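Local coordinates for protein EreC (Klebsiella pneumoniae, PDB 6XCQ) that probably hydrolyses the macrolactone ring of erythromycin and related macrolide antibiotics, an esterase activity that would give the bacterium resistance to these drugs, at residues V288-V293 against A331-E336; I255-E260 against D282-G287; K402-R407 against S412-L417; V315-E320 against M406-A411. The protein carries 1 engineered substitution. All blocks are in the same frame, centred on the assembly; numbering follows the deposited sequence.

Contact 1 (V288-V293 against A331-E336); sequences VVDRMV and AEREEE
Asp290, on helix 279-295, meets Arg333, in the loop that leads from helix 326-330 into strand 338-345, through a short, buried salt bridge. Arg333 NH1 lies 2.6 Å from Asp290 OD1 and gives it a hydrogen bond with an N-H...O angle of 149°. The oxygen sits at the edge of the guanidinium, only 3° out of its plane, whereas the donor reaches the carboxylate obliquely, 46° above the carboxylate plane. The two side chains run antiparallel alongside one another, which brings Arg333 CG within 3.4 Å of the same oxygen, Asp290 OD1. Val293 lies one turn further along the helix, and its methyl CG1 packs obliquely against the guanidinium, 3.4 Å from Arg333 NH2.

The next shell fixes the guanidinium. The arginine chain bends at chi3, which turns the guanidinium edge toward Asp290. Glu335 lies over one face, its OE2 above the centre, with Glu335 OE1 3.2 Å from Arg333 NH2; this pairing is purely electrostatic, since the oxygen is well out of the plane. Asp337 takes the NE side in a further salt bridge, and Ile62 of strand 62-65 packs against both Arg333 and Val293. On the helix, Arg294 engages the second oxygen of Asp290. A type I turn from Arg333 to Glu336 holds Arg333 and Glu335 on one short loop.

One buried arginine is thus shared by three acids and one aspartate by two arginines. The acids probably offset the closeness of Arg294 to Arg333 and help keep these groups ionised, while the network ties the loop to the helix.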
loop_
_atom_site.group_PDB
_atom_site.type_symbol
_atom_site.label_atom_id
_atom_site.label_comp_id
_atom_site.label_asym_id
_atom_site.label_seq_id
_atom_site.Cartn_x
_atom_site.Cartn_y
_atom_site.Cartn_z
ATOM N N VAL A 288 10.020 -4.635 -2.881
ATOM C CA VAL A 288 9.202 -5.798 -3.236
ATOM C C VAL A 288 8.641 -5.641 -4.645
ATOM O O VAL A 288 8.675 -6.584 -5.442
ATOM C CB VAL A 288 8.088 -6.037 -2.194
ATOM C CG1 VAL A 288 7.100 -7.073 -2.694
ATOM C CG2 VAL A 288 8.667 -6.489 -0.859
ATOM N N VAL A 289 8.155 -4.439 -4.995
ATOM C CA VAL A 289 7.582 -4.219 -6.327
ATOM C C VAL A 289 8.653 -4.377 -7.401
ATOM O O VAL A 289 8.437 -5.016 -8.439
ATOM C CB VAL A 289 6.917 -2.829 -6.423
ATOM C CG1 VAL A 289 6.514 -2.527 -7.864
ATOM C CG2 VAL A 289 5.677 -2.750 -5.526
ATOM N N ASP A 290 9.817 -3.769 -7.176
ATOM C CA ASP A 290 10.879 -3.819 -8.174
ATOM C C ASP A 290 11.311 -5.260 -8.433
ATOM O O ASP A 290 11.380 -5.701 -9.584
ATOM C CB ASP A 290 12.056 -2.960 -7.712
ATOM C CG ASP A 290 13.068 -2.715 -8.815
ATOM O OD1 ASP A 290 12.767 -1.955 -9.761
ATOM O OD2 ASP A 290 14.175 -3.278 -8.725
ATOM N N ARG A 291 11.547 -6.018 -7.369
ATOM C CA ARG A 291 11.954 -7.413 -7.520
ATOM C C ARG A 291 10.885 -8.213 -8.236
ATOM O O ARG A 291 11.181 -8.999 -9.144
ATOM C CB ARG A 291 12.239 -8.031 -6.151
ATOM C CG ARG A 291 13.518 -7.535 -5.510
ATOM C CD ARG A 291 14.060 -8.518 -4.469
ATOM N NE ARG A 291 13.217 -8.604 -3.277
ATOM C CZ ARG A 291 13.095 -7.639 -2.369
ATOM N NH1 ARG A 291 12.310 -7.815 -1.311
ATOM N NH2 ARG A 291 13.752 -6.496 -2.518
ATOM N N MET A 292 9.630 -8.026 -7.841
ATOM C CA MET A 292 8.575 -8.802 -8.464
ATOM C C MET A 292 8.478 -8.487 -9.950
ATOM O O MET A 292 8.335 -9.397 -10.773
ATOM C CB MET A 292 7.254 -8.543 -7.754
ATOM C CG MET A 292 6.284 -9.672 -7.920
ATOM S SD MET A 292 4.721 -8.962 -8.384
ATOM C CE MET A 292 5.214 -8.243 -9.925
ATOM N N VAL A 293 8.592 -7.208 -10.320
ATOM C CA VAL A 293 8.462 -6.852 -11.726
ATOM C C VAL A 293 9.624 -7.421 -12.542
ATOM O O VAL A 293 9.422 -7.965 -13.632
ATOM C CB VAL A 293 8.334 -5.325 -11.886
ATOM C CG1 VAL A 293 8.845 -4.889 -13.236
ATOM C CG2 VAL A 293 6.867 -4.893 -11.693
ATOM N N ALA A 331 10.242 5.632 -9.335
ATOM C CA ALA A 331 10.545 6.564 -10.423
ATOM C C ALA A 331 12.002 6.513 -10.860
ATOM O O ALA A 331 12.324 7.046 -11.929
ATOM C CB ALA A 331 10.195 7.999 -10.017
ATOM N N GLU A 332 12.880 5.904 -10.060
ATOM C CA GLU A 332 14.296 5.738 -10.376
ATOM C C GLU A 332 14.574 4.635 -11.387
ATOM O O GLU A 332 15.696 4.576 -11.901
ATOM C CB GLU A 332 15.095 5.405 -9.117
ATOM C CG GLU A 332 15.224 6.508 -8.109
ATOM C CD GLU A 332 16.421 6.299 -7.210
ATOM O OE1 GLU A 332 17.315 7.171 -7.201
ATOM O OE2 GLU A 332 16.476 5.257 -6.514
ATOM N N ARG A 333 13.617 3.741 -11.636
ATOM C CA ARG A 333 13.848 2.599 -12.515
ATOM C C ARG A 333 14.316 3.063 -13.884
ATOM O O ARG A 333 13.716 3.962 -14.479
ATOM C CB ARG A 333 12.565 1.776 -12.655
ATOM C CG ARG A 333 12.276 0.882 -11.478
ATOM C CD ARG A 333 10.884 0.266 -11.562
ATOM N NE ARG A 333 10.653 -0.429 -12.822
ATOM C CZ ARG A 333 11.068 -1.669 -13.072
ATOM N NH1 ARG A 333 11.736 -2.337 -12.148
ATOM N NH2 ARG A 333 10.815 -2.242 -14.236
ATOM N N GLU A 334 15.386 2.439 -14.391
ATOM C CA GLU A 334 15.887 2.785 -15.721
ATOM C C GLU A 334 14.837 2.555 -16.801
ATOM O O GLU A 334 14.865 3.221 -17.844
ATOM C CB GLU A 334 17.146 1.977 -16.042
ATOM N N GLU A 335 13.906 1.628 -16.575
ATOM C CA GLU A 335 12.841 1.382 -17.543
ATOM C C GLU A 335 11.835 2.524 -17.637
ATOM O O GLU A 335 11.046 2.543 -18.586
ATOM C CB GLU A 335 12.110 0.087 -17.198
ATOM C CG GLU A 335 12.999 -1.141 -17.164
ATOM C CD GLU A 335 13.628 -1.388 -15.802
ATOM O OE1 GLU A 335 13.811 -2.566 -15.442
ATOM O OE2 GLU A 335 13.946 -0.410 -15.092
ATOM N N GLU A 336 11.851 3.471 -16.693
ATOM C CA GLU A 336 10.921 4.608 -16.677
ATOM C C GLU A 336 9.479 4.170 -16.951
ATOM O O GLU A 336 8.743 4.792 -17.721
ATOM C CB GLU A 336 11.376 5.682 -17.665
ATOM C CG GLU A 336 12.717 6.279 -17.299
ATOM C CD GLU A 336 13.133 7.403 -18.226
ATOM O OE1 GLU A 336 12.240 8.084 -18.767
ATOM O OE2 GLU A 336 14.354 7.606 -18.415
#

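Contact 2 (I255-E260 against D282-G287); sequences IEYTLE and DSYMAG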
loop_
_atom_site.group_PDB
_atom_site.type_symbol
_atom_site.label_atom_id
_atom_site.label_comp_id
_atom_site.label_asym_id
_atom_site.label_seq_id
_atom_site.Cartn_x
_atom_site.Cartn_y
_atom_site.Cartn_z
ATOM N N ILE A 255 10.636 -9.733 7.959
ATOM C CA ILE A 255 10.826 -9.636 9.410
ATOM C C ILE A 255 11.818 -8.535 9.763
ATOM O O ILE A 255 11.590 -7.747 10.697
ATOM C CB ILE A 255 11.273 -10.988 9.993
ATOM C CG1 ILE A 255 10.168 -12.032 9.849
ATOM C CG2 ILE A 255 11.662 -10.828 11.445
ATOM C CD1 ILE A 255 10.720 -13.520 9.706
ATOM N N GLU A 256 12.934 -8.457 9.031
ATOM C CA GLU A 256 13.942 -7.436 9.315
ATOM C C GLU A 256 13.340 -6.035 9.255
ATOM O O GLU A 256 13.574 -5.206 10.139
ATOM C CB GLU A 256 15.098 -7.553 8.332
ATOM C CG GLU A 256 16.160 -6.468 8.457
ATOM C CD GLU A 256 17.093 -6.447 7.241
ATOM O OE1 GLU A 256 18.328 -6.322 7.408
ATOM O OE2 GLU A 256 16.580 -6.553 6.103
ATOM N N TYR A 257 12.573 -5.748 8.206
ATOM C CA TYR A 257 11.986 -4.415 8.087
ATOM C C TYR A 257 10.824 -4.229 9.052
ATOM O O TYR A 257 10.515 -3.090 9.438
ATOM C CB TYR A 257 11.556 -4.164 6.643
ATOM C CG TYR A 257 12.683 -3.663 5.745
ATOM C CD1 TYR A 257 13.654 -4.532 5.239
ATOM C CD2 TYR A 257 12.776 -2.318 5.415
ATOM C CE1 TYR A 257 14.694 -4.063 4.415
ATOM C CE2 TYR A 257 13.786 -1.843 4.601
ATOM C CZ TYR A 257 14.745 -2.709 4.105
ATOM O OH TYR A 257 15.737 -2.197 3.318
ATOM N N THR A 258 10.173 -5.318 9.470
ATOM C CA THR A 258 9.118 -5.177 10.476
ATOM C C THR A 258 9.688 -4.715 11.811
ATOM O O THR A 258 9.164 -3.785 12.436
ATOM C CB THR A 258 8.356 -6.489 10.641
ATOM O OG1 THR A 258 7.644 -6.755 9.436
ATOM C CG2 THR A 258 7.354 -6.368 11.762
ATOM N N LEU A 259 10.781 -5.339 12.260
ATOM C CA LEU A 259 11.404 -4.930 13.517
ATOM C C LEU A 259 11.909 -3.486 13.454
ATOM O O LEU A 259 11.742 -2.715 14.411
ATOM C CB LEU A 259 12.546 -5.896 13.872
ATOM C CG LEU A 259 12.183 -7.378 14.080
ATOM C CD1 LEU A 259 13.312 -8.165 14.784
ATOM C CD2 LEU A 259 10.861 -7.531 14.849
ATOM N N GLU A 260 12.536 -3.095 12.342
ATOM C CA GLU A 260 13.036 -1.724 12.255
ATOM C C GLU A 260 11.876 -0.728 12.227
ATOM O O GLU A 260 11.944 0.338 12.851
ATOM C CB GLU A 260 13.934 -1.571 11.027
ATOM C CG GLU A 260 14.368 -0.130 10.717
ATOM C CD GLU A 260 15.181 0.531 11.829
ATOM O OE1 GLU A 260 15.554 -0.137 12.821
ATOM O OE2 GLU A 260 15.452 1.744 11.698
ATOM N N ASP A 282 8.507 2.503 3.319
ATOM C CA ASP A 282 8.231 2.724 1.895
ATOM C C ASP A 282 9.345 2.193 1.003
ATOM O O ASP A 282 9.093 1.838 -0.154
ATOM C CB ASP A 282 8.026 4.197 1.554
ATOM C CG ASP A 282 6.586 4.661 1.766
ATOM O OD1 ASP A 282 6.023 4.396 2.846
ATOM O OD2 ASP A 282 6.006 5.213 0.808
ATOM N N SER A 283 10.583 2.163 1.487
ATOM C CA SER A 283 11.623 1.608 0.626
ATOM C C SER A 283 11.525 0.087 0.562
ATOM O O SER A 283 11.855 -0.504 -0.465
ATOM C CB SER A 283 13.018 2.043 1.094
ATOM O OG SER A 283 13.409 1.407 2.298
ATOM N N TYR A 284 11.061 -0.553 1.638
ATOM C CA TYR A 284 10.719 -1.968 1.565
ATOM C C TYR A 284 9.699 -2.235 0.466
ATOM O O TYR A 284 9.921 -3.078 -0.409
ATOM C CB TYR A 284 10.184 -2.457 2.911
ATOM C CG TYR A 284 9.747 -3.892 2.847
ATOM C CD1 TYR A 284 10.678 -4.918 2.965
ATOM C CD2 TYR A 284 8.411 -4.229 2.637
ATOM C CE1 TYR A 284 10.298 -6.242 2.897
ATOM C CE2 TYR A 284 8.018 -5.551 2.572
ATOM C CZ TYR A 284 8.970 -6.554 2.702
ATOM O OH TYR A 284 8.606 -7.877 2.636
ATOM N N MET A 285 8.557 -1.529 0.506
ATOM C CA MET A 285 7.534 -1.689 -0.527
ATOM C C MET A 285 8.099 -1.509 -1.936
ATOM O O MET A 285 7.795 -2.297 -2.839
ATOM C CB MET A 285 6.388 -0.698 -0.285
ATOM C CG MET A 285 5.552 -1.090 0.921
ATOM S SD MET A 285 4.011 -0.182 0.996
ATOM C CE MET A 285 4.694 1.376 1.451
ATOM N N ALA A 286 8.909 -0.461 -2.149
ATOM C CA ALA A 286 9.508 -0.249 -3.468
ATOM C C ALA A 286 10.382 -1.432 -3.866
ATOM O O ALA A 286 10.386 -1.846 -5.032
ATOM C CB ALA A 286 10.339 1.035 -3.491
ATOM N N GLY A 287 11.129 -1.976 -2.908
ATOM C CA GLY A 287 11.938 -3.153 -3.181
ATOM C C GLY A 287 11.116 -4.360 -3.597
ATOM O O GLY A 287 11.460 -5.056 -4.555
HETATM O O HOH W 1 15.940 0.457 3.364
#
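Tyr257 and Tyr284 fill the gap between helices 244-267 and 279-295, and the tight part of the contact is theirs. Tyr284 CD1 stands over one face of the Tyr257 ring, near its rim, 3.7 Å from Tyr257 CG. The rings meet obliquely, planes at 44° and centroids 5.3 Å apart. Beside this meeting Tyr284 CB lies 3.6 Å from Tyr257 CD2. The CB of Tyr284 points at the partner helix, and a CG anti to the backbone N (chi1 177°) then swings the ring across, past the face of Tyr257; a propanediol molecule is bound next to it.

Toward the hydroxyl of Tyr257 the fit is looser. Tyr257 CE2 comes no nearer than 4.0 Å to Ser283 OG, and a water spans the two polar ends: it lies 2.7 Å from Tyr257 OH and donates to Ser283 OG at 2.9 Å. Ser283 OG is also bonded to Val280 O in its own helix, while Leu157, from a loop, lies against Tyr257.

Between these two segments the direct contact is therefore apolar, made by ring and CB atoms, and the polar link runs through one water, which joins the hydroxyls of Tyr257 and Ser283 only indirectly.

Contact 3 (K402-R407 against S412-L417); sequences KAKRMR and SVETNL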
loop_
_atom_site.group_PDB
_atom_site.type_symbol
_atom_site.label_atom_id
_atom_site.label_comp_id
_atom_site.label_asym_id
_atom_site.label_seq_id
_atom_site.Cartn_x
_atom_site.Cartn_y
_atom_site.Cartn_z
ATOM N N LYS A 402 -0.774 26.931 -11.285
ATOM C CA LYS A 402 -0.594 27.511 -9.963
ATOM C C LYS A 402 -0.571 26.471 -8.859
ATOM O O LYS A 402 -0.190 26.808 -7.734
ATOM C CB LYS A 402 -1.711 28.523 -9.650
ATOM C CG LYS A 402 -1.720 29.752 -10.553
ATOM C CD LYS A 402 -2.687 30.835 -10.062
ATOM C CE LYS A 402 -4.135 30.388 -10.115
ATOM N NZ LYS A 402 -5.078 31.558 -10.053
ATOM N N ALA A 403 -0.991 25.240 -9.148
ATOM C CA ALA A 403 -1.183 24.233 -8.116
ATOM C C ALA A 403 0.162 23.787 -7.557
ATOM O O ALA A 403 1.042 23.341 -8.300
ATOM C CB ALA A 403 -1.954 23.044 -8.682
ATOM N N LYS A 404 0.319 23.919 -6.250
ATOM C CA LYS A 404 1.506 23.429 -5.564
ATOM C C LYS A 404 1.183 22.574 -4.356
ATOM O O LYS A 404 2.096 21.946 -3.803
ATOM C CB LYS A 404 2.381 24.605 -5.115
ATOM C CG LYS A 404 3.278 25.138 -6.221
ATOM C CD LYS A 404 3.979 26.403 -5.769
ATOM C CE LYS A 404 4.966 26.878 -6.832
ATOM N NZ LYS A 404 4.225 27.362 -8.023
ATOM N N ARG A 405 -0.070 22.536 -3.914
ATOM C CA ARG A 405 -0.448 21.742 -2.759
ATOM C C ARG A 405 -1.677 20.908 -3.095
ATOM O O ARG A 405 -2.450 21.245 -3.998
ATOM C CB ARG A 405 -0.683 22.621 -1.510
ATOM C CG ARG A 405 -1.723 23.719 -1.636
ATOM C CD ARG A 405 -1.627 24.700 -0.456
ATOM N NE ARG A 405 -0.711 25.805 -0.730
ATOM C CZ ARG A 405 0.485 25.948 -0.166
ATOM N NH1 ARG A 405 0.918 25.062 0.717
ATOM N NH2 ARG A 405 1.247 26.981 -0.486
ATOM N N MET A 406 -1.824 19.781 -2.390
ATOM C CA MET A 406 -2.956 18.886 -2.595
ATOM C C MET A 406 -3.370 18.313 -1.250
ATOM O O MET A 406 -2.527 18.067 -0.384
ATOM C CB MET A 406 -2.610 17.753 -3.583
ATOM C CG MET A 406 -3.781 16.823 -3.919
ATOM S SD MET A 406 -3.453 15.867 -5.427
ATOM C CE MET A 406 -1.873 15.141 -4.997
ATOM N N ARG A 407 -4.671 18.085 -1.086
ATOM C CA ARG A 407 -5.167 17.537 0.167
ATOM C C ARG A 407 -4.551 16.163 0.429
ATOM O O ARG A 407 -4.294 15.383 -0.485
ATOM C CB ARG A 407 -6.688 17.432 0.138
ATOM C CG ARG A 407 -7.380 18.816 0.113
ATOM C CD ARG A 407 -8.853 18.680 -0.117
ATOM N NE ARG A 407 -9.597 19.751 0.549
ATOM C CZ ARG A 407 -10.913 19.882 0.507
ATOM N NH1 ARG A 407 -11.644 19.024 -0.193
ATOM N NH2 ARG A 407 -11.498 20.862 1.182
ATOM N N SER A 412 -2.741 18.925 3.936
ATOM C CA SER A 412 -2.257 18.956 2.557
ATOM C C SER A 412 -0.759 18.663 2.522
ATOM O O SER A 412 -0.059 18.806 3.520
ATOM C CB SER A 412 -2.520 20.307 1.857
ATOM O OG SER A 412 -3.906 20.579 1.711
ATOM N N VAL A 413 -0.275 18.238 1.359
ATOM C CA VAL A 413 1.154 18.166 1.087
ATOM C C VAL A 413 1.459 19.219 0.032
ATOM O O VAL A 413 0.594 19.585 -0.766
ATOM C CB VAL A 413 1.625 16.766 0.618
ATOM C CG1 VAL A 413 1.205 15.700 1.614
ATOM C CG2 VAL A 413 1.097 16.446 -0.770
ATOM N N GLU A 414 2.688 19.717 0.035
ATOM C CA GLU A 414 3.144 20.673 -0.964
ATOM C C GLU A 414 4.356 20.109 -1.680
ATOM O O GLU A 414 5.266 19.575 -1.044
ATOM C CB GLU A 414 3.499 22.018 -0.331
ATOM C CG GLU A 414 4.242 22.948 -1.287
ATOM C CD GLU A 414 4.172 24.423 -0.883
ATOM O OE1 GLU A 414 3.870 24.706 0.306
ATOM O OE2 GLU A 414 4.418 25.292 -1.765
ATOM N N THR A 415 4.380 20.249 -3.001
ATOM C CA THR A 415 5.445 19.663 -3.807
ATOM C C THR A 415 5.338 20.265 -5.204
ATOM O O THR A 415 4.485 21.124 -5.469
ATOM C CB THR A 415 5.327 18.128 -3.811
ATOM O OG1 THR A 415 6.496 17.533 -4.396
ATOM C CG2 THR A 415 4.099 17.717 -4.569
ATOM N N ASN A 416 6.230 19.833 -6.087
ATOM C CA ASN A 416 6.091 20.078 -7.521
ATOM C C ASN A 416 5.210 18.971 -8.070
ATOM O O ASN A 416 5.665 17.834 -8.233
ATOM C CB ASN A 416 7.448 20.091 -8.225
ATOM C CG ASN A 416 7.339 20.368 -9.722
ATOM O OD1 ASN A 416 6.462 19.849 -10.421
ATOM N ND2 ASN A 416 8.242 21.193 -10.220
ATOM N N LEU A 417 3.960 19.306 -8.387
ATOM C CA LEU A 417 2.991 18.273 -8.724
ATOM C C LEU A 417 3.215 17.677 -10.111
ATOM O O LEU A 417 2.748 16.562 -10.365
ATOM C CB LEU A 417 1.562 18.822 -8.577
ATOM C CG LEU A 417 1.190 19.107 -7.115
ATOM C CD1 LEU A 417 0.042 20.103 -7.024
ATOM C CD2 LEU A 417 0.834 17.827 -6.351
HETATM O O HOH W 2 3.552 22.113 -8.776
HETATM O O HOH W 3 3.931 27.855 0.103
#
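Ala403 begins the contact with its methyl group, CB lying 3.9 Å from Leu417 CD1, while a water links its carbonyl to Leu417 N. At Lys404 the backbone takes over: Thr415 N donates to Lys404 O at 3.0 Å, almost straight at 163°, and Lys404 CB lies near Glu414 OE2, the two side chains crossing at a slant.

Arg405 pairs with Glu414 in a non-hydrogen-bonded position, both side chains on the same face of the hairpin. Its CG lies between the backbone N and the carbonyl carbon (chi1 57°), which lifts the chain over this face. NH1 of Arg405 makes a salt bridge of 3.0 Å to Glu414 OE1 whose hydrogen bond is weak, the two flat groups 77° apart, and a water joins Arg405 NH2 to the same oxygen. Two conformers are deposited for Arg405, so this link is tentative; NE turns to Asp377.

Met406 forms the hydrogen-bonded pair with Val413, 2.9 Å both from Met406 N to Val413 O and from Val413 N to Met406 O. Its methyl, on the other face, touches Leu417, with Met406 CE 4.0 Å from Leu417 CD2. Arg407 and Ser412 form the next non-hydrogen-bonded pair, their side chains diverging; the arginine bonds the carbonyls of His345, Gly347 and Asp372, and Ser412 OG reaches the Asp372 carboxylate.

The antiparallel hairpin thus lays its Met406 face on helix 379-387 and strand 338-345, while Asn416 caps helix 417-420, which follows directly.

Contact 4 (V315-E320 against M406-A411); sequences VSFSGE and MRSQSA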
loop_
_atom_site.group_PDB
_atom_site.type_symbol
_atom_site.label_atom_id
_atom_site.label_comp_id
_atom_site.label_asym_id
_atom_site.label_seq_id
_atom_site.Cartn_x
_atom_site.Cartn_y
_atom_site.Cartn_z
ATOM N N VAL A 315 7.945 13.649 0.573
ATOM C CA VAL A 315 6.668 13.910 1.221
ATOM C C VAL A 315 6.932 14.583 2.559
ATOM O O VAL A 315 7.715 14.078 3.376
ATOM C CB VAL A 315 5.882 12.601 1.423
ATOM C CG1 VAL A 315 4.587 12.862 2.194
ATOM C CG2 VAL A 315 5.597 11.917 0.079
ATOM N N SER A 316 6.310 15.732 2.778
ATOM C CA SER A 316 6.270 16.349 4.100
ATOM C C SER A 316 4.841 16.286 4.616
ATOM O O SER A 316 3.940 16.891 4.025
ATOM C CB SER A 316 6.751 17.795 4.078
ATOM O OG SER A 316 6.499 18.375 5.348
ATOM N N PHE A 317 4.639 15.568 5.718
ATOM C CA PHE A 317 3.297 15.328 6.226
ATOM C C PHE A 317 3.350 14.975 7.709
ATOM O O PHE A 317 4.267 14.275 8.154
ATOM C CB PHE A 317 2.633 14.202 5.425
ATOM C CG PHE A 317 1.218 13.915 5.826
ATOM C CD1 PHE A 317 0.179 14.660 5.308
ATOM C CD2 PHE A 317 0.927 12.876 6.696
ATOM C CE1 PHE A 317 -1.130 14.384 5.661
ATOM C CE2 PHE A 317 -0.378 12.598 7.057
ATOM C CZ PHE A 317 -1.405 13.353 6.540
ATOM N N SER A 318 2.345 15.441 8.457
ATOM C CA SER A 318 2.237 15.232 9.901
ATOM C C SER A 318 3.577 15.363 10.621
ATOM O O SER A 318 4.278 16.369 10.477
ATOM C CB SER A 318 1.621 13.862 10.206
ATOM O OG SER A 318 1.092 13.821 11.525
ATOM N N GLY A 319 3.938 14.341 11.392
ATOM C CA GLY A 319 5.148 14.329 12.185
ATOM C C GLY A 319 6.436 14.068 11.439
ATOM O O GLY A 319 7.468 13.849 12.079
ATOM N N GLU A 320 6.422 14.096 10.107
ATOM C CA GLU A 320 7.605 13.803 9.301
ATOM C C GLU A 320 7.957 15.026 8.465
ATOM O O GLU A 320 7.218 15.387 7.542
ATOM C CB GLU A 320 7.373 12.591 8.403
ATOM C CG GLU A 320 8.525 12.326 7.452
ATOM C CD GLU A 320 9.788 11.864 8.169
ATOM O OE1 GLU A 320 10.644 12.729 8.472
ATOM O OE2 GLU A 320 9.920 10.637 8.425
ATOM N N MET A 406 -1.824 19.781 -2.390
ATOM C CA MET A 406 -2.956 18.886 -2.595
ATOM C C MET A 406 -3.370 18.313 -1.250
ATOM O O MET A 406 -2.527 18.067 -0.384
ATOM C CB MET A 406 -2.610 17.753 -3.583
ATOM C CG MET A 406 -3.781 16.823 -3.919
ATOM S SD MET A 406 -3.453 15.867 -5.427
ATOM C CE MET A 406 -1.873 15.141 -4.997
ATOM N N ARG A 407 -4.671 18.085 -1.086
ATOM C CA ARG A 407 -5.167 17.537 0.167
ATOM C C ARG A 407 -4.551 16.163 0.429
ATOM O O ARG A 407 -4.294 15.383 -0.485
ATOM C CB ARG A 407 -6.688 17.432 0.138
ATOM C CG ARG A 407 -7.380 18.816 0.113
ATOM C CD ARG A 407 -8.853 18.680 -0.117
ATOM N NE ARG A 407 -9.597 19.751 0.549
ATOM C CZ ARG A 407 -10.913 19.882 0.507
ATOM N NH1 ARG A 407 -11.644 19.024 -0.193
ATOM N NH2 ARG A 407 -11.498 20.862 1.182
ATOM N N SER A 408 -4.319 15.875 1.700
ATOM C CA SER A 408 -3.836 14.562 2.095
ATOM C C SER A 408 -4.333 14.356 3.516
ATOM O O SER A 408 -3.985 15.139 4.405
ATOM C CB SER A 408 -2.307 14.503 1.997
ATOM O OG SER A 408 -1.787 13.300 2.530
ATOM N N GLN A 409 -5.181 13.353 3.719
ATOM C CA GLN A 409 -5.923 13.188 4.989
ATOM C C GLN A 409 -6.680 14.498 5.232
ATOM O O GLN A 409 -7.232 15.066 4.279
ATOM C CB GLN A 409 -4.984 12.768 6.110
ATOM C CG GLN A 409 -4.334 11.398 5.915
ATOM C CD GLN A 409 -5.343 10.281 5.744
ATOM O OE1 GLN A 409 -5.291 9.552 4.760
ATOM N NE2 GLN A 409 -6.250 10.114 6.727
ATOM N N SER A 410 -6.706 15.021 6.458
ATOM C CA SER A 410 -7.341 16.305 6.731
ATOM C C SER A 410 -6.385 17.479 6.568
ATOM O O SER A 410 -6.753 18.607 6.903
ATOM C CB SER A 410 -7.954 16.325 8.138
ATOM O OG SER A 410 -6.975 16.148 9.139
ATOM N N ALA A 411 -5.187 17.245 6.028
ATOM C CA ALA A 411 -4.216 18.305 5.791
ATOM C C ALA A 411 -3.934 18.435 4.296
ATOM O O ALA A 411 -4.804 18.119 3.479
ATOM C CB ALA A 411 -2.925 18.026 6.574
#
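Phe317 pushes its ring edge into the turn of the 405-414 hairpin, where CE1 lies 3.2 Å from Ser408 O, close to the ring plane. The ring's polarised C-H edge thus faces a carbonyl oxygen. The same CE1 is 3.4 Å from Ser408 OG. Beyond it, Phe317 CZ rests on the aliphatic part of Gln409, 3.6 Å from CG, and the two side chains cross at about a right angle, ring and amide planes 89° apart. Ala411 adds a more distant touch, its CB 4.2 Å from Phe317 CE1. The phenyl group reaches this far because its CG is anti to the backbone N (chi1 -177°), extended from the strand.

The polar groups it packs against are held from elsewhere. Ser408 OG bonds Asn308, while the bent chain of Gln409 carries its amide away from the ring: OE1 meets His306 NE2 and His70 N, and NE2 meets Glu352.

Each segment contains a type II' turn, from Phe317 to Glu320 and from Ser408 to Ala411, closed by backbone bonds in both directions between the end residues. This is the classic two-residue beta-hairpin, and here a phenylalanine beginning one such turn packs against the turn of another.

How the contacts relate
Contact 1 is the most buried and the most ionic, a charge network beside strand 62-65 of the main mixed sheet; contact 2, only partly buried, is aromatic with a water at its margin. Both hang on helix 279-295, where their segments adjoin although the centres are 16 Å apart. Contacts 3 and 4 form a separate group, about 10 Å between centres, sharing Met406 and Arg407. Contact 3 zips the 405-414 hairpin by backbone bonding, with its salt bridge on an outer face, and contact 4 joins that hairpin to the 315-323 one by side-chain packing and a ring edge against a carbonyl, without hydrogen bonds between its segments. Val413 connects them, its CG1 touching Ser408 and Phe317.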